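Long-range contacts in probable porin (Pseudomonas aeruginosa, PDB 2Y0H), which probably forms an outer-membrane channel of the OprD porin family that lets small solutes pass across the outer membrane: residues H173-T184 with Y195-Y204; I166-A174 with A237-N245. All blocks are in the same frame, centred on the assembly; numbering follows the deposited sequence.

Contact 1 of 2, residues H173-T184 with Y195-Y204; sequences HASDEFNLAGAT and YYYGQLKDIY. With C8E ((hydroxyethyloxy)tri(ethyloxy)octane), chain E; C8E ((hydroxyethyloxy)tri(ethyloxy)octane), chain H.
Asn179 and Gln199 form a hydrogen-bonded pair near one end of an antiparallel ladder in which strands 178-184 and 195-200 run at 171°. Backbone bonds join three hydrogen-bonded pairs, Asn179 with Gln199, Ala181 with Tyr197 and Ala183 with Tyr195, and Lys201 N extends the ladder to Glu177 O (2.8 Å). Side-chain bonds cluster at the same end. Asn179 ND2 gives one N-H to Gln199 OE1 (3.0 Å, 173° at the hydrogen) and another to Glu177 OE2 (2.8 Å), both close to its amide plane; with OD1 taken by Gln149 NE2, this fixes the rotation of the amide. Gln199 NE2 bonds Asp235 OD1. Ser175 OG reaches a lone pair of Lys201 O, at 3.0 Å, while accepting from Glu177 N in an ST turn. Among the apolar contacts, the Tyr196 ring lies flat over Gly182, whose CA stands 3.7 Å from the ring centroid in a CH-pi contact. With CG anti to the backbone N (chi1 -179°), the Phe178 ring reaches over the neighbouring strand, its CZ 3.8 Å from Gly198 CA. On the face that carries Tyr195 and Tyr197, probably the membrane-facing one, detergent tails cover one face of each ring. A classic beta bulge at Ile203 and Tyr204, opposite Leu200, opens the next strand. This hairpin belongs to the closed barrel: strand 143-154 pairs with the other edge of 178-186, and strand 204-216 follows 191-200.

Contact 2 of 2, residues I166-A174 with A237-N245; sequences IMGRDKAHA and AAISGPVDN
This is a polar contact between two loops at one end of the barrel: His173 and Arg169 of the loop between strands 143-154 and 178-186 grip the turn that leads into strand 244-256. Arg169 does most of the work. Its side chain bends at chi2 and chi3, bringing the edge of the guanidinium against Ser240 and the carbonyl of Pro242. NH2 donates to Ser240 OG at 2.7 Å and to Pro242 O at 3.1 Å; the second bond is fairly straight (159° at the hydrogen) and lies near the guanidinium plane, although the nitrogen stands above the carbonyl plane of Pro242. Weak bonds from NE to Ser240 OG, NH2 to Ser240 O and NH1 to Pro242 O add to this grip, so several acceptors hold the group's orientation. Ile166 CD1 rests over one guanidinium face, 3.7 Å above its plane. The same methyl meets Val243 CG2 tip to tip at 3.8 Å, forming a small apolar patch beside the charged group. Three beta turns shape these surfaces: type II at 166-169, and type I at 170-173 and 238-241. An Asx turn, Asp170 OD1 accepting from Ala172 N, lies within the second of these. The imidazole CG is anti to the carbonyl carbon (chi1 -79°), which turns the His173 ring so that its ND1 edge meets Ile239 O; ND1 donates to that oxygen (2.6 Å), which is tilted from the ring plane. Asp170 OD2 lies 3.6 Å above one face of that ring, where its negative charge might favour a protonated imidazole. Ile239 CD1 packs against Ala174 O at 3.7 Å. A water accepts from Ile166 N and gives a weak bond to Ser240 OG.

Contact 1 belongs to the barrel wall and contact 2 to the loops at its end; contact 1 is the more buried, and contact 2 lies nearer the surface. The former is a regular ladder between neighbouring strands, with Tyr195 and Tyr197 meeting detergent on one surface. The latter ties loops 63 residues apart in sequence through an arginine, a histidine and carbonyl oxygens, with little apolar packing. The two share His173 and Ala174, where the loop passes into the approach to strand 178-186. They also touch directly: Asp202 probably bonds through OD1 to Ala237 N and through O to Ile239 N, while Ile203 packs on Ile239 and Tyr204 on Ile166.

Contact 1 of 2, residues H173-T184 with Y195-Y204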
loop_
_atom_site.group_PDB
_atom_site.type_symbol
_atom_site.label_atom_id
_atom_site.label_comp_id
_atom_site.label_asym_id
_atom_site.label_seq_id
_atom_site.Cartn_x
_atom_site.Cartn_y
_atom_site.Cartn_z
ATOM N N HIS A 173 1.595 -16.588 -17.881
ATOM C CA HIS A 173 3.019 -16.744 -17.614
ATOM C C HIS A 173 3.357 -16.248 -16.199
ATOM O O HIS A 173 3.976 -15.197 -16.007
ATOM C CB HIS A 173 3.860 -16.084 -18.713
ATOM C CG HIS A 173 3.979 -16.916 -19.957
ATOM N ND1 HIS A 173 4.789 -16.566 -21.018
ATOM C CD2 HIS A 173 3.409 -18.100 -20.297
ATOM C CE1 HIS A 173 4.707 -17.492 -21.959
ATOM N NE2 HIS A 173 3.873 -18.431 -21.548
ATOM N N ALA A 174 2.931 -17.030 -15.214
ATOM C CA ALA A 174 2.988 -16.629 -13.818
ATOM C C ALA A 174 4.025 -17.432 -13.059
ATOM O O ALA A 174 4.567 -18.400 -13.566
ATOM C CB ALA A 174 1.621 -16.797 -13.173
ATOM N N SER A 175 4.295 -17.035 -11.826
ATOM C CA SER A 175 5.302 -17.714 -11.030
ATOM C C SER A 175 4.754 -17.873 -9.631
ATOM O O SER A 175 3.989 -17.023 -9.166
ATOM C CB SER A 175 6.602 -16.896 -11.041
ATOM O OG SER A 175 7.454 -17.203 -9.947
ATOM N N ASP A 176 5.114 -18.960 -8.958
ATOM C CA ASP A 176 4.614 -19.177 -7.605
ATOM C C ASP A 176 5.644 -18.805 -6.542
ATOM O O ASP A 176 5.544 -19.218 -5.392
ATOM C CB ASP A 176 4.135 -20.617 -7.411
ATOM C CG ASP A 176 5.233 -21.652 -7.658
ATOM O OD1 ASP A 176 6.414 -21.279 -7.882
ATOM O OD2 ASP A 176 4.903 -22.858 -7.610
ATOM N N GLU A 177 6.627 -18.007 -6.929
ATOM C CA GLU A 177 7.730 -17.726 -6.029
ATOM C C GLU A 177 8.212 -16.272 -6.092
ATOM O O GLU A 177 8.863 -15.851 -7.045
ATOM C CB GLU A 177 8.881 -18.704 -6.292
ATOM C CG GLU A 177 10.148 -18.415 -5.514
ATOM C CD GLU A 177 11.205 -19.496 -5.708
ATOM O OE1 GLU A 177 10.848 -20.626 -6.116
ATOM O OE2 GLU A 177 12.388 -19.211 -5.445
ATOM N N PHE A 178 7.871 -15.511 -5.061
ATOM C CA PHE A 178 8.362 -14.151 -4.923
ATOM C C PHE A 178 9.307 -14.090 -3.740
ATOM O O PHE A 178 8.903 -14.292 -2.595
ATOM C CB PHE A 178 7.212 -13.169 -4.720
ATOM C CG PHE A 178 7.661 -11.740 -4.593
ATOM C CD1 PHE A 178 8.138 -11.057 -5.696
ATOM C CD2 PHE A 178 7.628 -11.089 -3.368
ATOM C CE1 PHE A 178 8.558 -9.745 -5.593
ATOM C CE2 PHE A 178 8.044 -9.768 -3.268
ATOM C CZ PHE A 178 8.511 -9.104 -4.381
ATOM N N ASN A 179 10.572 -13.832 -4.020
ATOM C CA ASN A 179 11.576 -13.782 -2.973
ATOM C C ASN A 179 11.896 -12.350 -2.603
ATOM O O ASN A 179 12.049 -11.490 -3.478
ATOM C CB ASN A 179 12.841 -14.510 -3.426
ATOM C CG ASN A 179 12.616 -16.007 -3.608
ATOM O OD1 ASN A 179 11.996 -16.659 -2.761
ATOM N ND2 ASN A 179 13.120 -16.557 -4.715
ATOM N N LEU A 180 12.005 -12.088 -1.304
ATOM C CA LEU A 180 12.316 -10.736 -0.838
ATOM C C LEU A 180 13.315 -10.742 0.321
ATOM O O LEU A 180 13.316 -11.644 1.159
ATOM C CB LEU A 180 11.029 -10.005 -0.440
ATOM C CG LEU A 180 10.201 -10.556 0.730
ATOM C CD1 LEU A 180 10.674 -9.973 2.069
ATOM C CD2 LEU A 180 8.710 -10.258 0.518
ATOM N N ALA A 181 14.172 -9.734 0.357
ATOM C CA ALA A 181 15.138 -9.600 1.435
ATOM C C ALA A 181 15.395 -8.121 1.618
ATOM O O ALA A 181 15.436 -7.374 0.639
ATOM C CB ALA A 181 16.429 -10.336 1.108
ATOM N N GLY A 182 15.551 -7.693 2.869
ATOM C CA GLY A 182 15.719 -6.287 3.139
ATOM C C GLY A 182 16.422 -5.946 4.433
ATOM O O GLY A 182 16.558 -6.773 5.329
ATOM N N ALA A 183 16.851 -4.694 4.523
ATOM C CA ALA A 183 17.492 -4.179 5.714
ATOM C C ALA A 183 17.113 -2.732 5.842
ATOM O O ALA A 183 17.152 -1.986 4.863
ATOM C CB ALA A 183 19.014 -4.326 5.609
ATOM N N THR A 184 16.722 -2.335 7.046
ATOM C CA THR A 184 16.527 -0.928 7.353
ATOM C C THR A 184 17.454 -0.575 8.502
ATOM O O THR A 184 17.565 -1.324 9.465
ATOM C CB THR A 184 15.071 -0.603 7.763
ATOM O OG1 THR A 184 14.700 -1.419 8.880
ATOM C CG2 THR A 184 14.114 -0.871 6.621
ATOM N N TYR A 195 17.220 -0.799 2.216
ATOM C CA TYR A 195 17.449 -1.474 0.952
ATOM C C TYR A 195 16.592 -2.731 0.912
ATOM O O TYR A 195 16.555 -3.482 1.879
ATOM C CB TYR A 195 18.926 -1.826 0.754
ATOM C CG TYR A 195 19.133 -2.794 -0.390
ATOM C CD1 TYR A 195 19.052 -4.169 -0.190
ATOM C CD2 TYR A 195 19.363 -2.331 -1.677
ATOM C CE1 TYR A 195 19.222 -5.060 -1.248
ATOM C CE2 TYR A 195 19.535 -3.209 -2.739
ATOM C CZ TYR A 195 19.468 -4.565 -2.521
ATOM O OH TYR A 195 19.643 -5.421 -3.586
ATOM N N TYR A 196 15.897 -2.945 -0.200
ATOM C CA TYR A 196 15.113 -4.161 -0.396
ATOM C C TYR A 196 15.344 -4.763 -1.774
ATOM O O TYR A 196 15.608 -4.042 -2.739
ATOM C CB TYR A 196 13.608 -3.905 -0.186
ATOM C CG TYR A 196 13.163 -4.022 1.255
ATOM C CD1 TYR A 196 13.254 -2.942 2.123
ATOM C CD2 TYR A 196 12.637 -5.209 1.742
ATOM C CE1 TYR A 196 12.843 -3.049 3.452
ATOM C CE2 TYR A 196 12.227 -5.330 3.067
ATOM C CZ TYR A 196 12.336 -4.253 3.916
ATOM O OH TYR A 196 11.916 -4.377 5.226
ATOM N N TYR A 197 15.232 -6.089 -1.849
ATOM C CA TYR A 197 15.343 -6.829 -3.095
ATOM C C TYR A 197 14.087 -7.682 -3.255
ATOM O O TYR A 197 13.724 -8.433 -2.350
ATOM C CB TYR A 197 16.608 -7.708 -3.077
ATOM C CG TYR A 197 16.784 -8.607 -4.287
ATOM C CD1 TYR A 197 17.075 -8.077 -5.536
ATOM C CD2 TYR A 197 16.651 -9.990 -4.178
ATOM C CE1 TYR A 197 17.240 -8.897 -6.648
ATOM C CE2 TYR A 197 16.817 -10.826 -5.290
ATOM C CZ TYR A 197 17.109 -10.269 -6.520
ATOM O OH TYR A 197 17.276 -11.075 -7.628
ATOM N N GLY A 198 13.413 -7.548 -4.391
ATOM C CA GLY A 198 12.258 -8.375 -4.702
ATOM C C GLY A 198 12.526 -9.194 -5.957
ATOM O O GLY A 198 13.027 -8.674 -6.950
ATOM N N GLN A 199 12.216 -10.481 -5.917
ATOM C CA GLN A 199 12.423 -11.325 -7.089
ATOM C C GLN A 199 11.233 -12.222 -7.340
ATOM O O GLN A 199 11.000 -13.157 -6.586
ATOM C CB GLN A 199 13.655 -12.210 -6.911
ATOM C CG GLN A 199 13.813 -13.261 -8.011
ATOM C CD GLN A 199 14.832 -14.333 -7.632
ATOM O OE1 GLN A 199 14.773 -14.892 -6.537
ATOM N NE2 GLN A 199 15.788 -14.599 -8.528
ATOM N N LEU A 200 10.486 -11.947 -8.402
ATOM C CA LEU A 200 9.427 -12.852 -8.820
ATOM C C LEU A 200 10.127 -13.824 -9.744
ATOM O O LEU A 200 10.436 -13.476 -10.885
ATOM C CB LEU A 200 8.334 -12.115 -9.590
ATOM C CG LEU A 200 6.886 -12.556 -9.359
ATOM C CD1 LEU A 200 5.965 -12.172 -10.526
ATOM C CD2 LEU A 200 6.779 -14.014 -9.017
ATOM N N LYS A 201 10.392 -15.028 -9.242
ATOM C CA LYS A 201 11.248 -15.995 -9.932
ATOM C C LYS A 201 10.869 -16.198 -11.398
ATOM O O LYS A 201 9.715 -16.455 -11.721
ATOM C CB LYS A 201 11.243 -17.341 -9.214
ATOM C CG LYS A 201 12.401 -18.250 -9.658
ATOM C CD LYS A 201 12.286 -19.653 -9.084
ATOM C CE LYS A 201 13.543 -20.490 -9.405
ATOM N NZ LYS A 201 13.859 -20.513 -10.866
ATOM N N ASP A 202 11.858 -16.066 -12.268
ATOM C CA ASP A 202 11.668 -16.156 -13.719
ATOM C C ASP A 202 10.882 -15.038 -14.400
ATOM O O ASP A 202 10.622 -15.110 -15.596
ATOM C CB ASP A 202 11.092 -17.514 -14.113
ATOM C CG ASP A 202 12.121 -18.600 -14.038
ATOM O OD1 ASP A 202 13.306 -18.286 -14.317
ATOM O OD2 ASP A 202 11.749 -19.743 -13.684
ATOM N N ILE A 203 10.523 -13.998 -13.662
ATOM C CA ILE A 203 9.796 -12.884 -14.267
ATOM C C ILE A 203 10.534 -11.551 -14.112
ATOM O O ILE A 203 10.935 -10.946 -15.106
ATOM C CB ILE A 203 8.344 -12.797 -13.739
ATOM C CG1 ILE A 203 7.583 -14.040 -14.177
ATOM C CG2 ILE A 203 7.648 -11.510 -14.236
ATOM C CD1 ILE A 203 6.163 -14.143 -13.644
ATOM N N TYR A 204 10.733 -11.108 -12.871
ATOM C CA TYR A 204 11.477 -9.874 -12.632
ATOM C C TYR A 204 12.239 -9.833 -11.304
ATOM O O TYR A 204 11.968 -10.610 -10.384
ATOM C CB TYR A 204 10.575 -8.636 -12.786
ATOM C CG TYR A 204 9.683 -8.317 -11.593
ATOM C CD1 TYR A 204 8.443 -8.940 -11.438
ATOM C CD2 TYR A 204 10.078 -7.390 -10.632
ATOM C CE1 TYR A 204 7.618 -8.633 -10.369
ATOM C CE2 TYR A 204 9.261 -7.082 -9.554
ATOM C CZ TYR A 204 8.041 -7.708 -9.426
ATOM O OH TYR A 204 7.235 -7.403 -8.362
HETATM C C1 C8E E . 22.477 -5.052 2.697
HETATM C C2 C8E E . 22.853 -3.570 2.676
HETATM C C3 C8E E . 23.282 -3.081 1.294
HETATM C C4 C8E E . 22.602 -3.838 0.156
HETATM C C5 C8E E . 23.569 -4.046 -1.007
HETATM C C6 C8E E . 22.835 -4.308 -2.324
HETATM C C7 C8E E . 23.801 -4.532 -3.493
HETATM C C8 C8E E . 23.078 -5.146 -4.690
HETATM O O9 C8E E . 23.733 -4.825 -5.902
HETATM C C10 C8E E . 23.950 -5.951 -6.728
HETATM C C1 C8E H . 20.531 -8.834 -0.942
HETATM C C2 C8E H . 20.388 -8.600 -2.444
HETATM C C3 C8E H . 21.369 -9.436 -3.265
HETATM C C4 C8E H . 20.765 -9.872 -4.597
HETATM C C5 C8E H . 21.678 -9.561 -5.779
#

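Contact 2 of 2, residues I166-A174 with A237-N245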
loop_
_atom_site.group_PDB
_atom_site.type_symbol
_atom_site.label_atom_id
_atom_site.label_comp_id
_atom_site.label_asym_id
_atom_site.label_seq_id
_atom_site.Cartn_x
_atom_site.Cartn_y
_atom_site.Cartn_z
ATOM N N ILE A 166 3.565 -9.658 -13.046
ATOM C CA ILE A 166 3.583 -8.200 -13.058
ATOM C C ILE A 166 2.193 -7.707 -13.414
ATOM O O ILE A 166 1.594 -8.189 -14.378
ATOM C CB ILE A 166 4.592 -7.636 -14.081
ATOM C CG1 ILE A 166 6.040 -7.974 -13.668
ATOM C CG2 ILE A 166 4.364 -6.120 -14.275
ATOM C CD1 ILE A 166 7.072 -7.820 -14.793
ATOM N N MET A 167 1.686 -6.753 -12.630
ATOM C CA MET A 167 0.379 -6.143 -12.882
ATOM C C MET A 167 0.308 -5.588 -14.303
ATOM O O MET A 167 1.129 -4.747 -14.682
ATOM C CB MET A 167 0.138 -5.001 -11.895
ATOM C CG MET A 167 -1.235 -4.330 -12.008
ATOM S SD MET A 167 -2.582 -5.312 -11.303
ATOM C CE MET A 167 -2.916 -6.484 -12.624
ATOM N N GLY A 168 -0.666 -6.054 -15.084
ATOM C CA GLY A 168 -0.789 -5.639 -16.477
ATOM C C GLY A 168 -0.272 -6.641 -17.503
ATOM O O GLY A 168 -0.436 -6.431 -18.705
ATOM N N ARG A 169 0.339 -7.737 -17.057
ATOM C CA ARG A 169 0.875 -8.722 -18.010
ATOM C C ARG A 169 0.188 -10.111 -17.992
ATOM O O ARG A 169 -0.835 -10.307 -17.331
ATOM C CB ARG A 169 2.416 -8.831 -17.905
ATOM C CG ARG A 169 3.074 -7.680 -17.144
ATOM C CD ARG A 169 4.195 -6.938 -17.892
ATOM N NE ARG A 169 5.347 -7.768 -18.196
ATOM C CZ ARG A 169 6.567 -7.321 -18.519
ATOM N NH1 ARG A 169 6.846 -6.029 -18.565
ATOM N NH2 ARG A 169 7.530 -8.190 -18.795
ATOM N N ASP A 170 0.770 -11.062 -18.726
ATOM C CA ASP A 170 0.162 -12.382 -18.988
ATOM C C ASP A 170 -0.043 -13.273 -17.745
ATOM O O ASP A 170 0.911 -13.883 -17.229
ATOM C CB ASP A 170 1.003 -13.127 -20.041
ATOM C CG ASP A 170 0.388 -14.457 -20.467
ATOM O OD1 ASP A 170 -0.738 -14.786 -20.018
ATOM O OD2 ASP A 170 1.048 -15.178 -21.260
ATOM N N LYS A 171 -1.284 -13.379 -17.273
ATOM C CA LYS A 171 -1.523 -14.167 -16.073
ATOM C C LYS A 171 -1.211 -15.651 -16.317
ATOM O O LYS A 171 -1.042 -16.427 -15.379
ATOM C CB LYS A 171 -2.946 -13.970 -15.562
ATOM C CG LYS A 171 -3.929 -15.044 -15.986
ATOM C CD LYS A 171 -5.243 -14.860 -15.232
ATOM C CE LYS A 171 -6.357 -14.400 -16.155
ATOM N NZ LYS A 171 -6.777 -15.480 -17.097
ATOM N N ALA A 172 -1.113 -16.034 -17.587
ATOM C CA ALA A 172 -0.720 -17.390 -17.951
ATOM C C ALA A 172 0.788 -17.634 -17.764
ATOM O O ALA A 172 1.219 -18.758 -17.515
ATOM C CB ALA A 172 -1.145 -17.695 -19.384
ATOM N N HIS A 173 1.595 -16.588 -17.881
ATOM C CA HIS A 173 3.019 -16.744 -17.614
ATOM C C HIS A 173 3.357 -16.248 -16.199
ATOM O O HIS A 173 3.976 -15.197 -16.007
ATOM C CB HIS A 173 3.860 -16.084 -18.713
ATOM C CG HIS A 173 3.979 -16.916 -19.957
ATOM N ND1 HIS A 173 4.789 -16.566 -21.018
ATOM C CD2 HIS A 173 3.409 -18.100 -20.297
ATOM C CE1 HIS A 173 4.707 -17.492 -21.959
ATOM N NE2 HIS A 173 3.873 -18.431 -21.548
ATOM N N ALA A 174 2.931 -17.030 -15.214
ATOM C CA ALA A 174 2.988 -16.629 -13.818
ATOM C C ALA A 174 4.025 -17.432 -13.059
ATOM O O ALA A 174 4.567 -18.400 -13.566
ATOM C CB ALA A 174 1.621 -16.797 -13.173
ATOM N N ALA A 237 14.321 -17.027 -16.734
ATOM C CA ALA A 237 13.807 -17.267 -18.087
ATOM C C ALA A 237 13.040 -16.072 -18.630
ATOM O O ALA A 237 12.792 -15.985 -19.830
ATOM C CB ALA A 237 12.942 -18.511 -18.124
ATOM N N ALA A 238 12.678 -15.145 -17.751
ATOM C CA ALA A 238 11.983 -13.932 -18.179
ATOM C C ALA A 238 10.731 -14.278 -18.995
ATOM O O ALA A 238 10.568 -13.836 -20.123
ATOM C CB ALA A 238 12.926 -13.036 -18.986
ATOM N N ILE A 239 9.847 -15.075 -18.415
ATOM C CA ILE A 239 8.739 -15.635 -19.171
ATOM C C ILE A 239 7.667 -14.630 -19.583
ATOM O O ILE A 239 6.774 -14.968 -20.349
ATOM C CB ILE A 239 8.098 -16.802 -18.419
ATOM C CG1 ILE A 239 7.594 -16.351 -17.034
ATOM C CG2 ILE A 239 9.103 -17.931 -18.283
ATOM C CD1 ILE A 239 7.052 -17.506 -16.199
ATOM N N SER A 240 7.755 -13.394 -19.093
ATOM C CA SER A 240 6.760 -12.391 -19.455
ATOM C C SER A 240 7.368 -11.345 -20.372
ATOM O O SER A 240 6.743 -10.337 -20.673
ATOM C CB SER A 240 6.110 -11.748 -18.210
ATOM O OG SER A 240 6.821 -10.608 -17.749
ATOM N N GLY A 241 8.598 -11.592 -20.811
ATOM C CA GLY A 241 9.305 -10.670 -21.684
ATOM C C GLY A 241 10.246 -9.762 -20.925
ATOM O O GLY A 241 10.397 -9.900 -19.706
ATOM N N PRO A 242 10.875 -8.814 -21.638
ATOM C CA PRO A 242 11.813 -7.856 -21.039
ATOM C C PRO A 242 11.150 -6.999 -19.960
ATOM O O PRO A 242 9.947 -6.717 -20.022
ATOM C CB PRO A 242 12.223 -6.968 -22.225
ATOM C CG PRO A 242 11.917 -7.777 -23.434
ATOM C CD PRO A 242 10.692 -8.570 -23.076
ATOM N N VAL A 243 11.948 -6.590 -18.980
ATOM C CA VAL A 243 11.488 -5.715 -17.917
ATOM C C VAL A 243 12.528 -4.595 -17.784
ATOM O O VAL A 243 13.683 -4.868 -17.483
ATOM C CB VAL A 243 11.354 -6.485 -16.576
ATOM C CG1 VAL A 243 10.949 -5.537 -15.443
ATOM C CG2 VAL A 243 10.358 -7.647 -16.701
ATOM N N ASP A 244 12.128 -3.351 -18.039
ATOM C CA ASP A 244 13.078 -2.227 -18.061
ATOM C C ASP A 244 12.474 -0.973 -17.437
ATOM O O ASP A 244 11.757 -0.238 -18.095
ATOM C CB ASP A 244 13.537 -1.930 -19.501
ATOM C CG ASP A 244 14.420 -0.677 -19.603
ATOM O OD1 ASP A 244 15.275 -0.451 -18.724
ATOM O OD2 ASP A 244 14.259 0.088 -20.573
ATOM N N ASN A 245 12.766 -0.739 -16.166
ATOM C CA ASN A 245 12.255 0.434 -15.464
ATOM C C ASN A 245 13.155 0.837 -14.320
ATOM O O ASN A 245 13.553 0.018 -13.490
ATOM C CB ASN A 245 10.855 0.184 -14.902
ATOM C CG ASN A 245 10.290 1.390 -14.142
ATOM O OD1 ASN A 245 10.579 1.601 -12.959
ATOM N ND2 ASN A 245 9.459 2.162 -14.815
HETATM O O HOH W 1 4.503 -10.811 -15.437
#